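PDB 3QAV: Rho-class glutathione S-transferase from Laternula elliptica, which probably catalyses the conjugation of glutathione to electrophilic compounds, as cytosolic glutathione S-transferases generally do, and works as a two-subunit assembly. Local coordinates for residues 33-39 with 225-230; 44-48 with 95-99; 121-125 with 165-169; 185-189 with 212-217; 195-200 with 233-239. All blocks are in the same frame, centred on the assembly; numbering follows the deposited sequence.

Interaction 1 (33-39 with 225-230); sequences SGSPPCW and TMPPHW
W39 reaches from the first turn of helix 36-47 into the loop 225-230. With CG swung anti to the backbone N (chi1 -155°), the pyrrole edge comes up to T225: CD1 passes near the threonine hydroxyl, and NE1 donates to T225 OG1 at 2.8 Å, the hydroxyl lying somewhat off the indole plane. T225 OG1 is also bonded to T221 O in the preceding helix. Further along, W39 CE2 lies 3.5 Å from T225 O, which sits over one face of the indole. The same face carries P227, whose CD is 3.6 Å from W39 CH2 in a CH-pi contact. M226 SD approaches obliquely, 3.9 Å from W39 CZ2, a Met-aromatic contact. At the far corner CZ3 of W39 comes to W230 CH2, the edge of W39 directed at the face of W230 in an offset edge-to-face pair with centroids 5.8 Å apart and planes at 80°. Helix 36-47 is the first helix of the thioredoxin-like N-terminal domain; its N-cap is S35, a glutathione-binding residue, whose OG accepts from C38 N at 3.2 Å. G34, with positive phi, leads into this cap. Just before it, S33 is held by H229 in two ways: S33 OG shares a 2.5 Å hydrogen bond with H229 ND1, in the plane of the imidazole, and accepts from H229 N at 3.0 Å along an almost straight line (170°). P228 packs its CG and CD beside the same serine.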
# COMPACT_ATOMS: atom_id res chain seq x y z
N SER A 33 20.60 1.94 1.13
CA SER A 33 20.54 2.80 2.30
C SER A 33 19.48 3.90 2.22
O SER A 33 19.33 4.55 1.18
CB SER A 33 21.92 3.44 2.54
OG SER A 33 21.94 4.21 3.73
N GLY A 34 18.75 4.08 3.32
CA GLY A 34 17.72 5.11 3.40
C GLY A 34 16.31 4.73 2.98
O GLY A 34 15.36 5.45 3.28
N SER A 35 16.18 3.59 2.30
CA SER A 35 14.91 3.08 1.79
C SER A 35 14.01 2.39 2.82
O SER A 35 14.32 1.30 3.29
CB SER A 35 15.22 2.10 0.64
OG SER A 35 14.14 1.22 0.37
N PRO A 36 12.88 3.03 3.18
CA PRO A 36 11.98 2.42 4.17
C PRO A 36 11.52 1.01 3.76
O PRO A 36 11.41 0.11 4.60
CB PRO A 36 10.83 3.41 4.25
CG PRO A 36 11.51 4.72 4.02
CD PRO A 36 12.42 4.39 2.84
N PRO A 37 11.25 0.79 2.46
CA PRO A 37 10.83 -0.56 2.10
C PRO A 37 11.93 -1.60 2.34
O PRO A 37 11.65 -2.77 2.64
CB PRO A 37 10.41 -0.43 0.62
CG PRO A 37 11.02 0.87 0.16
CD PRO A 37 10.96 1.75 1.38
N CYS A 38 13.19 -1.18 2.23
CA CYS A 38 14.30 -2.09 2.49
C CYS A 38 14.42 -2.31 3.99
O CYS A 38 14.59 -3.44 4.46
CB CYS A 38 15.62 -1.51 1.96
SG CYS A 38 15.72 -1.43 0.15
N TRP A 39 14.31 -1.22 4.74
CA TRP A 39 14.43 -1.26 6.19
C TRP A 39 13.41 -2.23 6.77
O TRP A 39 13.73 -3.01 7.65
CB TRP A 39 14.21 0.14 6.78
CG TRP A 39 14.85 0.35 8.12
CD1 TRP A 39 15.25 -0.62 9.01
CD2 TRP A 39 15.13 1.61 8.75
NE1 TRP A 39 15.76 -0.03 10.14
CE2 TRP A 39 15.70 1.33 10.01
CE3 TRP A 39 14.95 2.94 8.37
CZ2 TRP A 39 16.09 2.34 10.90
CZ3 TRP A 39 15.34 3.95 9.25
CH2 TRP A 39 15.91 3.64 10.50
N THR A 225 20.15 -1.97 11.98
CA THR A 225 19.69 -1.66 10.64
C THR A 225 19.57 -0.19 10.27
O THR A 225 18.88 0.14 9.31
CB THR A 225 18.35 -2.35 10.38
OG1 THR A 225 17.42 -1.96 11.41
CG2 THR A 225 18.53 -3.87 10.39
N MET A 226 20.22 0.69 11.02
CA MET A 226 20.15 2.11 10.69
C MET A 226 20.75 2.24 9.29
O MET A 226 21.69 1.52 8.94
CB MET A 226 20.98 2.95 11.68
CG MET A 226 20.43 3.01 13.12
SD MET A 226 18.81 3.81 13.26
CE MET A 226 19.22 5.52 12.91
N PRO A 227 20.20 3.13 8.45
CA PRO A 227 20.71 3.33 7.08
C PRO A 227 22.20 3.66 7.14
O PRO A 227 22.59 4.69 7.68
CB PRO A 227 19.87 4.51 6.58
CG PRO A 227 18.55 4.28 7.26
CD PRO A 227 18.97 3.92 8.67
N PRO A 228 23.05 2.80 6.56
CA PRO A 228 24.49 3.04 6.58
C PRO A 228 25.03 4.40 6.17
O PRO A 228 26.00 4.87 6.76
CB PRO A 228 25.05 1.91 5.71
CG PRO A 228 23.87 1.45 4.90
CD PRO A 228 22.74 1.54 5.87
N HIS A 229 24.40 5.06 5.19
CA HIS A 229 24.93 6.35 4.73
C HIS A 229 24.61 7.57 5.59
O HIS A 229 25.19 8.63 5.37
CB HIS A 229 24.52 6.63 3.27
CG HIS A 229 23.20 7.33 3.12
ND1 HIS A 229 22.00 6.66 3.08
CD2 HIS A 229 22.90 8.64 2.95
CE1 HIS A 229 21.02 7.52 2.89
NE2 HIS A 229 21.54 8.73 2.80
N TRP A 230 23.71 7.42 6.56
CA TRP A 230 23.34 8.55 7.42
C TRP A 230 24.44 9.02 8.37
O TRP A 230 24.56 10.21 8.66
CB TRP A 230 22.10 8.19 8.25
CG TRP A 230 20.81 8.13 7.48
CD1 TRP A 230 20.63 8.32 6.14
CD2 TRP A 230 19.51 7.87 8.02
NE1 TRP A 230 19.31 8.20 5.81
CE2 TRP A 230 18.59 7.92 6.95
CE3 TRP A 230 19.03 7.59 9.31
CZ2 TRP A 230 17.22 7.71 7.12
CZ3 TRP A 230 17.66 7.38 9.48
CH2 TRP A 230 16.78 7.44 8.39

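Interaction 2 (44-48 with 95-99); sequences VLQEK and CMYLE
V44 turns CG1 anti to its own backbone N (chi1 171°), and this sends its two methyls to different partners one turn apart on helix 91-101. CG1 meets L98 CD1 at 3.6 Å, while CG2 touches C95 SG at 3.5 Å. L45, the next residue, crosses the same leucine obliquely, with L45 CD2 3.8 Å from L98 CD1. K48, just past the end of helix 36-47, starts out extended but bends at its last two torsions (73° and 65°). The curl lays CE 3.4 Å from L98 O and delivers NZ to E99 OE1, a 2.7 Å salt bridge in which the ammonium stands above the carboxylate plane. Both charged ends have further partners: K48 NZ also donates to V105 O, and E99 OE2 accepts from L107 N, so the pair ties the helix ends to the chain that follows helix 91-101. The two helices belong to the thioredoxin-like domain. V44 and C95 both rest on M183 of helix 183-197 in the helical domain, whereas M96 and Y97, on another side of helix 91-101, pack against Y119 and A116 of the second subunit.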
# COMPACT_ATOMS: atom_id res chain seq x y z
N VAL A 44 12.37 -7.23 9.86
CA VAL A 44 11.67 -8.51 10.02
C VAL A 44 12.69 -9.64 10.16
O VAL A 44 12.56 -10.49 11.04
CB VAL A 44 10.77 -8.81 8.80
CG1 VAL A 44 10.23 -10.24 8.90
CG2 VAL A 44 9.62 -7.83 8.75
N LEU A 45 13.70 -9.65 9.29
CA LEU A 45 14.73 -10.68 9.34
C LEU A 45 15.47 -10.68 10.68
O LEU A 45 15.67 -11.73 11.29
CB LEU A 45 15.73 -10.49 8.20
CG LEU A 45 15.26 -10.80 6.77
CD1 LEU A 45 16.26 -10.21 5.77
CD2 LEU A 45 15.12 -12.31 6.59
N GLN A 46 15.88 -9.49 11.13
CA GLN A 46 16.60 -9.35 12.39
C GLN A 46 15.72 -9.73 13.58
O GLN A 46 16.14 -10.51 14.44
CB GLN A 46 17.07 -7.90 12.56
CG GLN A 46 18.17 -7.44 11.61
CD GLN A 46 19.53 -8.03 11.94
OE1 GLN A 46 19.91 -8.13 13.10
NE2 GLN A 46 20.29 -8.39 10.91
N GLU A 47 14.51 -9.20 13.63
CA GLU A 47 13.60 -9.50 14.73
C GLU A 47 13.34 -11.00 14.86
O GLU A 47 13.31 -11.54 15.96
CB GLU A 47 12.28 -8.76 14.55
CG GLU A 47 12.37 -7.26 14.80
CD GLU A 47 12.48 -6.94 16.28
OE1 GLU A 47 12.88 -5.80 16.61
OE2 GLU A 47 12.16 -7.82 17.11
N LYS A 48 13.14 -11.66 13.72
CA LYS A 48 12.87 -13.09 13.72
C LYS A 48 14.15 -13.91 13.80
O LYS A 48 14.11 -15.13 13.80
CB LYS A 48 12.06 -13.47 12.47
CG LYS A 48 10.80 -12.63 12.31
CD LYS A 48 10.06 -12.95 11.02
CE LYS A 48 9.35 -14.29 11.09
NZ LYS A 48 8.26 -14.35 12.10
N CYS A 95 7.73 -9.27 3.67
CA CYS A 95 7.45 -9.35 5.10
C CYS A 95 6.40 -10.41 5.41
O CYS A 95 6.57 -11.18 6.34
CB CYS A 95 6.98 -7.99 5.63
SG CYS A 95 8.33 -6.77 5.67
N MET A 96 5.34 -10.45 4.61
CA MET A 96 4.29 -11.43 4.82
C MET A 96 4.81 -12.85 4.60
O MET A 96 4.48 -13.76 5.35
CB MET A 96 3.10 -11.16 3.90
CG MET A 96 2.26 -9.95 4.32
SD MET A 96 1.82 -10.00 6.09
CE MET A 96 0.55 -11.25 6.09
N TYR A 97 5.64 -13.02 3.57
CA TYR A 97 6.22 -14.33 3.28
C TYR A 97 7.11 -14.82 4.42
O TYR A 97 7.07 -15.99 4.79
CB TYR A 97 7.07 -14.27 2.01
CG TYR A 97 8.03 -15.42 1.87
CD1 TYR A 97 7.60 -16.70 1.50
CD2 TYR A 97 9.39 -15.25 2.15
CE1 TYR A 97 8.49 -17.77 1.41
CE2 TYR A 97 10.29 -16.30 2.06
CZ TYR A 97 9.84 -17.56 1.70
OH TYR A 97 10.74 -18.59 1.61
N LEU A 98 7.92 -13.91 4.96
CA LEU A 98 8.83 -14.25 6.06
C LEU A 98 8.07 -14.64 7.32
O LEU A 98 8.48 -15.56 8.04
CB LEU A 98 9.75 -13.06 6.37
CG LEU A 98 10.77 -12.65 5.30
CD1 LEU A 98 11.54 -11.45 5.81
CD2 LEU A 98 11.72 -13.81 4.97
N GLU A 99 6.97 -13.94 7.60
CA GLU A 99 6.15 -14.23 8.78
C GLU A 99 5.51 -15.61 8.63
O GLU A 99 5.36 -16.34 9.61
CB GLU A 99 5.07 -13.16 8.95
CG GLU A 99 4.06 -13.43 10.07
CD GLU A 99 4.69 -13.42 11.45
OE1 GLU A 99 5.89 -13.12 11.57
OE2 GLU A 99 3.97 -13.70 12.43

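Interaction 3 (121-125 with 165-169); sequences RMFET and WENYL
R121 lays its guanidinium flat on the ring of Y168, CZ 3.5 Å from the ring centroid and the planes only 14° apart, a stacked cation-pi pair. Bends at chi2 and chi3 turn the arginine toward helix 148-172, and they also bring CD alongside W165, 4.0 Å from CZ3. The backbone carbonyl of R121 lies at the edge of the W165 ring, in its plane. One turn on, E124 stretches out fully extended, with CG 3.8 Å from W165 CZ2. Its carboxylate divides its work: OE1 accepts from both NE and NH1 of R121 in a side-on salt bridge, NH1 at 2.8 Å through the syn lone pair, while OE2 accepts from Y168 OH at a very short 2.5 Å. T125 ends the segment by placing its methyl, CG2, 3.7 Å from W165 CH2; its hydroxyl turns back to M122 O. The indole nitrogen of W165 is bonded to E161 of its own helix. A water bridges Y168 OH and, weakly, R121 NH1. E124 OE2 has one more partner, forming a salt bridge with R75 of the second subunit, so this buried cluster reaches the dimer interface. With an arginine on each carboxylate oxygen, E124 would be expected to stay ionised, and its charge probably helps to balance the R121 cation that is held flat against the tyrosine.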
# COMPACT_ATOMS: atom_id res chain seq x y z
N ARG A 121 -2.96 -0.91 11.44
CA ARG A 121 -1.84 0.02 11.61
C ARG A 121 -0.80 -0.10 10.49
O ARG A 121 -0.35 0.91 9.95
CB ARG A 121 -1.19 -0.18 12.98
CG ARG A 121 -2.11 0.16 14.16
CD ARG A 121 -2.28 1.68 14.34
NE ARG A 121 -3.43 2.24 13.63
CZ ARG A 121 -4.63 2.43 14.17
NH1 ARG A 121 -5.61 2.96 13.43
NH2 ARG A 121 -4.87 2.11 15.44
N MET A 122 -0.43 -1.33 10.13
CA MET A 122 0.54 -1.56 9.06
C MET A 122 0.22 -0.79 7.78
O MET A 122 1.01 0.04 7.32
CB MET A 122 0.58 -3.05 8.69
CG MET A 122 1.29 -3.95 9.66
SD MET A 122 0.90 -5.68 9.30
CE MET A 122 1.47 -5.81 7.60
N PHE A 123 -0.94 -1.08 7.20
CA PHE A 123 -1.37 -0.47 5.95
C PHE A 123 -1.74 1.01 6.05
O PHE A 123 -1.67 1.73 5.06
CB PHE A 123 -2.50 -1.32 5.36
CG PHE A 123 -2.09 -2.76 5.13
CD1 PHE A 123 -2.68 -3.80 5.84
CD2 PHE A 123 -1.05 -3.07 4.25
CE1 PHE A 123 -2.24 -5.12 5.70
CE2 PHE A 123 -0.60 -4.38 4.10
CZ PHE A 123 -1.20 -5.41 4.82
N GLU A 124 -2.12 1.46 7.23
CA GLU A 124 -2.46 2.87 7.40
C GLU A 124 -1.19 3.73 7.33
O GLU A 124 -1.26 4.93 7.02
CB GLU A 124 -3.16 3.09 8.75
CG GLU A 124 -3.66 4.51 8.98
CD GLU A 124 -4.37 4.66 10.31
OE1 GLU A 124 -4.68 3.63 10.93
OE2 GLU A 124 -4.64 5.81 10.72
N THR A 125 -0.03 3.12 7.58
CA THR A 125 1.23 3.87 7.54
C THR A 125 1.50 4.51 6.19
O THR A 125 2.33 5.42 6.09
CB THR A 125 2.46 2.98 7.89
OG1 THR A 125 2.65 2.00 6.86
CG2 THR A 125 2.26 2.29 9.21
N TRP A 165 -1.23 9.19 14.74
CA TRP A 165 -0.24 8.30 15.33
C TRP A 165 0.09 8.71 16.76
O TRP A 165 0.34 7.85 17.62
CB TRP A 165 1.01 8.26 14.45
CG TRP A 165 0.67 7.90 13.03
CD1 TRP A 165 0.47 8.75 11.99
CD2 TRP A 165 0.39 6.58 12.53
NE1 TRP A 165 0.08 8.06 10.87
CE2 TRP A 165 0.02 6.73 11.18
CE3 TRP A 165 0.41 5.30 13.09
CZ2 TRP A 165 -0.33 5.63 10.38
CZ3 TRP A 165 0.06 4.21 12.30
CH2 TRP A 165 -0.30 4.39 10.95
N GLU A 166 0.09 10.01 17.03
CA GLU A 166 0.35 10.51 18.38
C GLU A 166 -0.71 9.88 19.28
O GLU A 166 -0.40 9.33 20.34
CB GLU A 166 0.22 12.04 18.41
CG GLU A 166 0.44 12.70 19.77
CD GLU A 166 1.87 12.61 20.27
OE1 GLU A 166 2.79 12.55 19.43
OE2 GLU A 166 2.08 12.63 21.50
N ASN A 167 -1.96 9.96 18.84
CA ASN A 167 -3.08 9.40 19.58
C ASN A 167 -2.94 7.90 19.78
O ASN A 167 -3.11 7.39 20.89
CB ASN A 167 -4.40 9.67 18.85
CG ASN A 167 -4.90 11.08 19.04
OD1 ASN A 167 -5.87 11.50 18.41
ND2 ASN A 167 -4.23 11.83 19.91
N TYR A 168 -2.64 7.18 18.70
CA TYR A 168 -2.49 5.73 18.76
C TYR A 168 -1.46 5.36 19.84
O TYR A 168 -1.74 4.54 20.72
CB TYR A 168 -2.02 5.18 17.41
CG TYR A 168 -2.95 5.45 16.24
CD1 TYR A 168 -2.46 5.55 14.94
CD2 TYR A 168 -4.33 5.58 16.43
CE1 TYR A 168 -3.30 5.78 13.87
CE2 TYR A 168 -5.19 5.81 15.35
CZ TYR A 168 -4.67 5.91 14.08
OH TYR A 168 -5.50 6.13 13.01
N LEU A 169 -0.29 5.98 19.77
CA LEU A 169 0.77 5.71 20.74
C LEU A 169 0.33 6.11 22.14
O LEU A 169 0.67 5.45 23.13
CB LEU A 169 2.05 6.43 20.33
CG LEU A 169 2.73 5.74 19.13
CD1 LEU A 169 3.76 6.65 18.49
CD2 LEU A 169 3.37 4.43 19.59
O HOH W 1 -7.79 4.60 12.79

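Interaction 4 (185-189 with 212-217); sequences DVFFF and YYNMMM
F189 drives its ring into the neighbouring helix as a knob into a hole formed by Y212, Y213, M216 and M217. Its CG stands anti to the backbone N (chi1 176°), which directs the ring toward helix 207-217. There CD1 lies 3.4 Å from M216 CB, and CE1 is 3.8 Å from Y213 CD1. At the far end, M217 SD approaches the ring edge in its plane, 3.8 Å from F189 CZ, a Met-aromatic contact. M216 runs past F189 in the opposite direction and curls back through bent torsions, so that its terminal CE rests 3.7 Å from D185 CB. Y212, one wall of this hole, also meets F188, its CE2 3.4 Å from F188 CD2 and the two rings inclined at 45°. The phenol then continues to D185, where Y212 OH donates to D185 OD2 at 2.5 Å, on the anti lone pair of that oxygen. The same oxygen accepts from V176 N, so two donors grip OD2. Segments 185-189 and 212-217 are steeply inclined, at 115° between their directions, with axes 12.1 Å apart at closest approach. The remaining oxygen, D185 OD1, accepts from T182 N ahead of helix 183-197. That bond, from the N3 carboxylate back to the N-cap N-H, is one half of the N-capping box with which glutathione S-transferases characteristically begin this central helix of the all-helical C-terminal domain.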
# COMPACT_ATOMS: atom_id res chain seq x y z
N ASP A 185 4.96 -2.06 13.79
CA ASP A 185 6.10 -1.20 14.12
C ASP A 185 7.18 -1.28 13.05
O ASP A 185 7.95 -0.34 12.85
CB ASP A 185 6.66 -1.59 15.48
CG ASP A 185 5.67 -1.36 16.59
OD1 ASP A 185 5.06 -2.35 17.07
OD2 ASP A 185 5.49 -0.18 16.98
N VAL A 186 7.23 -2.40 12.35
CA VAL A 186 8.20 -2.60 11.28
C VAL A 186 7.88 -1.60 10.16
O VAL A 186 8.78 -1.05 9.52
CB VAL A 186 8.10 -4.03 10.72
CG1 VAL A 186 8.81 -4.12 9.39
CG2 VAL A 186 8.68 -5.02 11.71
N PHE A 187 6.59 -1.39 9.93
CA PHE A 187 6.16 -0.47 8.88
C PHE A 187 6.22 0.98 9.34
O PHE A 187 6.62 1.87 8.60
CB PHE A 187 4.71 -0.78 8.47
CG PHE A 187 4.56 -2.02 7.62
CD1 PHE A 187 5.08 -3.24 8.03
CD2 PHE A 187 3.87 -1.96 6.41
CE1 PHE A 187 4.93 -4.38 7.25
CE2 PHE A 187 3.70 -3.10 5.62
CZ PHE A 187 4.24 -4.31 6.04
N PHE A 188 5.83 1.20 10.59
CA PHE A 188 5.77 2.56 11.13
C PHE A 188 7.09 3.25 11.44
O PHE A 188 7.36 4.32 10.92
CB PHE A 188 4.91 2.54 12.40
CG PHE A 188 4.67 3.90 12.99
CD1 PHE A 188 4.03 4.89 12.25
CD2 PHE A 188 5.06 4.18 14.29
CE1 PHE A 188 3.79 6.15 12.80
CE2 PHE A 188 4.83 5.43 14.85
CZ PHE A 188 4.19 6.41 14.11
N PHE A 189 7.90 2.63 12.29
CA PHE A 189 9.16 3.22 12.70
C PHE A 189 10.05 3.79 11.59
O PHE A 189 10.50 4.93 11.69
CB PHE A 189 9.97 2.22 13.51
CG PHE A 189 11.31 2.72 13.90
CD1 PHE A 189 11.45 3.64 14.94
CD2 PHE A 189 12.44 2.32 13.19
CE1 PHE A 189 12.70 4.15 15.25
CE2 PHE A 189 13.68 2.83 13.49
CZ PHE A 189 13.82 3.75 14.53
N TYR A 212 8.35 7.12 21.56
CA TYR A 212 8.33 5.88 20.79
C TYR A 212 9.62 5.79 19.99
O TYR A 212 10.28 4.75 19.98
CB TYR A 212 7.13 5.88 19.83
CG TYR A 212 7.12 4.72 18.85
CD1 TYR A 212 6.75 3.43 19.26
CD2 TYR A 212 7.48 4.90 17.51
CE1 TYR A 212 6.75 2.37 18.35
CE2 TYR A 212 7.49 3.85 16.61
CZ TYR A 212 7.12 2.59 17.03
OH TYR A 212 7.12 1.56 16.12
N TYR A 213 9.99 6.88 19.34
CA TYR A 213 11.21 6.94 18.55
C TYR A 213 12.44 6.61 19.39
O TYR A 213 13.30 5.83 18.98
CB TYR A 213 11.38 8.32 17.93
CG TYR A 213 12.68 8.48 17.19
CD1 TYR A 213 12.88 7.89 15.96
CD2 TYR A 213 13.73 9.22 17.75
CE1 TYR A 213 14.08 8.01 15.28
CE2 TYR A 213 14.95 9.35 17.07
CZ TYR A 213 15.11 8.74 15.84
OH TYR A 213 16.30 8.85 15.17
N ASN A 214 12.54 7.24 20.56
CA ASN A 214 13.67 7.00 21.45
C ASN A 214 13.75 5.55 21.88
O ASN A 214 14.82 4.95 21.86
CB ASN A 214 13.58 7.91 22.67
CG ASN A 214 14.02 9.33 22.37
OD1 ASN A 214 13.59 10.27 23.03
ND2 ASN A 214 14.88 9.48 21.38
N MET A 215 12.62 4.99 22.29
CA MET A 215 12.61 3.59 22.72
C MET A 215 13.08 2.69 21.59
O MET A 215 13.96 1.85 21.78
CB MET A 215 11.21 3.15 23.14
CG MET A 215 11.05 1.63 23.14
SD MET A 215 9.40 1.05 23.53
CE MET A 215 8.56 1.33 21.95
N MET A 216 12.49 2.87 20.42
CA MET A 216 12.83 2.07 19.25
C MET A 216 14.28 2.23 18.82
O MET A 216 14.92 1.26 18.40
CB MET A 216 11.88 2.41 18.10
CG MET A 216 10.45 1.96 18.32
SD MET A 216 10.24 0.15 18.21
CE MET A 216 9.86 -0.03 16.45
N MET A 217 14.80 3.45 18.91
CA MET A 217 16.19 3.72 18.53
C MET A 217 17.18 3.01 19.44
O MET A 217 18.36 2.90 19.11
CB MET A 217 16.48 5.22 18.58
CG MET A 217 16.08 5.95 17.32
SD MET A 217 17.01 5.38 15.89
CE MET A 217 18.56 6.28 16.14

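Interaction 5 (195-200 with 233-239); sequences IVRQGA and SDSPGNL
Hydrogen bonds hold Q198 and R197, at the C-terminal end of helix 183-197, to the loop 233-239. Q198 contributes two oxygens. Its backbone O accepts from L239 N at 2.8 Å; its side-chain OE1 accepts twice from N238, from the backbone N at 3.2 Å within the carbonyl plane and from ND2 at a similar length but tilted from that plane. A bend at chi2 (-73°) sets the glutamine amide alongside the asparagine for this double grip. R197 O receives S235 OG at 2.4 Å, a very short distance whose exact value is doubtful. The same serine oxygen accepts from G237 N, closing an ST turn. At the outer end, R197 NH1 donates to S233 OG at 2.7 Å, tilted from the guanidinium plane, and NH2 makes a weak bond to S233 O; S233 OG is itself bonded to H229 O. Softer contacts fill in between. S235 CA lies over one guanidinium face, P236 CD comes 3.6 Å from R197 NE, and G237 CA makes a CA-H...O contact with Q198 O at 3.1 Å. G199 ends the helix with positive phi in a Schellman motif, and the side where a side chain would stand faces the loop near G237. Apolar contacts centre on L239: CG touches Q198 CB at 3.6 Å and CD1 touches I195 CG2 at 3.8 Å. R197 also makes a cation-pi contact with W230, while L239 packs on F135 and V136 of helix 133-141, and N238 O accepts from K139 of that helix.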
# COMPACT_ATOMS: atom_id res chain seq x y z
N ILE A 195 11.50 10.80 9.24
CA ILE A 195 11.00 12.12 9.62
C ILE A 195 12.03 12.83 10.49
O ILE A 195 12.38 13.98 10.24
CB ILE A 195 9.65 11.99 10.39
CG1 ILE A 195 8.55 11.54 9.43
CG2 ILE A 195 9.28 13.32 11.05
CD1 ILE A 195 7.23 11.20 10.11
N VAL A 196 12.51 12.14 11.52
CA VAL A 196 13.51 12.71 12.41
C VAL A 196 14.78 13.02 11.61
O VAL A 196 15.41 14.06 11.82
CB VAL A 196 13.88 11.73 13.55
CG1 VAL A 196 15.05 12.27 14.36
CG2 VAL A 196 12.67 11.51 14.46
N ARG A 197 15.14 12.13 10.69
CA ARG A 197 16.32 12.33 9.87
C ARG A 197 16.24 13.67 9.15
O ARG A 197 17.23 14.39 9.04
CB ARG A 197 16.45 11.20 8.84
CG ARG A 197 17.38 11.49 7.66
CD ARG A 197 18.86 11.47 8.02
NE ARG A 197 19.70 11.61 6.83
CZ ARG A 197 21.03 11.70 6.84
NH1 ARG A 197 21.70 11.83 5.70
NH2 ARG A 197 21.71 11.66 7.99
N GLN A 198 15.05 14.02 8.66
CA GLN A 198 14.86 15.27 7.95
C GLN A 198 14.87 16.46 8.91
O GLN A 198 14.60 17.59 8.50
CB GLN A 198 13.54 15.24 7.18
CG GLN A 198 13.53 14.25 6.02
CD GLN A 198 14.38 14.71 4.84
OE1 GLN A 198 14.79 15.87 4.77
NE2 GLN A 198 14.63 13.80 3.90
N GLY A 199 15.15 16.19 10.18
CA GLY A 199 15.23 17.25 11.17
C GLY A 199 14.00 17.66 11.96
O GLY A 199 13.98 18.75 12.54
N ALA A 200 12.98 16.82 11.99
CA ALA A 200 11.77 17.16 12.75
C ALA A 200 12.09 17.15 14.25
O ALA A 200 12.84 16.29 14.73
CB ALA A 200 10.67 16.17 12.44
N SER A 233 26.73 11.46 6.49
CA SER A 233 26.09 12.40 5.58
C SER A 233 25.22 13.35 6.39
O SER A 233 24.69 12.97 7.43
CB SER A 233 25.24 11.66 4.55
OG SER A 233 24.16 10.97 5.16
N ASP A 234 25.09 14.58 5.92
CA ASP A 234 24.30 15.57 6.62
C ASP A 234 22.80 15.42 6.39
O ASP A 234 22.35 15.13 5.28
CB ASP A 234 24.73 16.98 6.22
CG ASP A 234 25.92 17.47 7.00
OD1 ASP A 234 25.77 17.73 8.21
OD2 ASP A 234 27.02 17.59 6.40
N SER A 235 22.05 15.61 7.47
CA SER A 235 20.60 15.53 7.41
C SER A 235 20.10 16.56 6.42
O SER A 235 20.42 17.74 6.52
CB SER A 235 20.01 15.82 8.79
OG SER A 235 18.68 16.28 8.68
N PRO A 236 19.29 16.13 5.43
CA PRO A 236 18.75 17.04 4.42
C PRO A 236 18.04 18.24 5.06
O PRO A 236 17.91 19.30 4.46
CB PRO A 236 17.78 16.15 3.64
CG PRO A 236 18.41 14.78 3.75
CD PRO A 236 18.85 14.74 5.20
N GLY A 237 17.57 18.04 6.29
CA GLY A 237 16.89 19.10 7.02
C GLY A 237 15.62 19.69 6.42
O GLY A 237 15.31 20.86 6.66
N ASN A 238 14.86 18.89 5.68
CA ASN A 238 13.63 19.38 5.07
C ASN A 238 12.43 19.47 6.01
O ASN A 238 11.37 19.96 5.63
CB ASN A 238 13.28 18.53 3.85
CG ASN A 238 14.16 18.83 2.66
OD1 ASN A 238 14.11 19.92 2.10
ND2 ASN A 238 14.99 17.86 2.27
N LEU A 239 12.60 19.00 7.24
CA LEU A 239 11.52 19.05 8.23
C LEU A 239 11.94 19.82 9.47
O LEU A 239 11.28 19.75 10.51
CB LEU A 239 11.07 17.64 8.61
CG LEU A 239 10.31 16.89 7.50
CD1 LEU A 239 9.95 15.49 7.97
CD2 LEU A 239 9.05 17.66 7.13

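Helix 183-197 runs through the middle of this set, carrying interactions 4 and 5. W39 of interaction 1 meets F189 of interaction 4 edge-to-face (CZ2 to CE2 3.6 Å), so the thioredoxin-like and helical domains are joined there. A separate link between the same two interactions is made by M226 CE and M217 CE, 3.4 Å apart. Interaction 3 continues the aromatic core, its W165 stacking on F188. Interactions 1 and 2 share helix 36-47, while interactions 2 and 5 are farthest apart, about 28 Å between centres. Of the glutathione-binding residues, S35 is within interaction 1 and the side chain of S91 is about 5 Å from that of C95 in interaction 2. Interactions 2 and 3 both touch the second subunit.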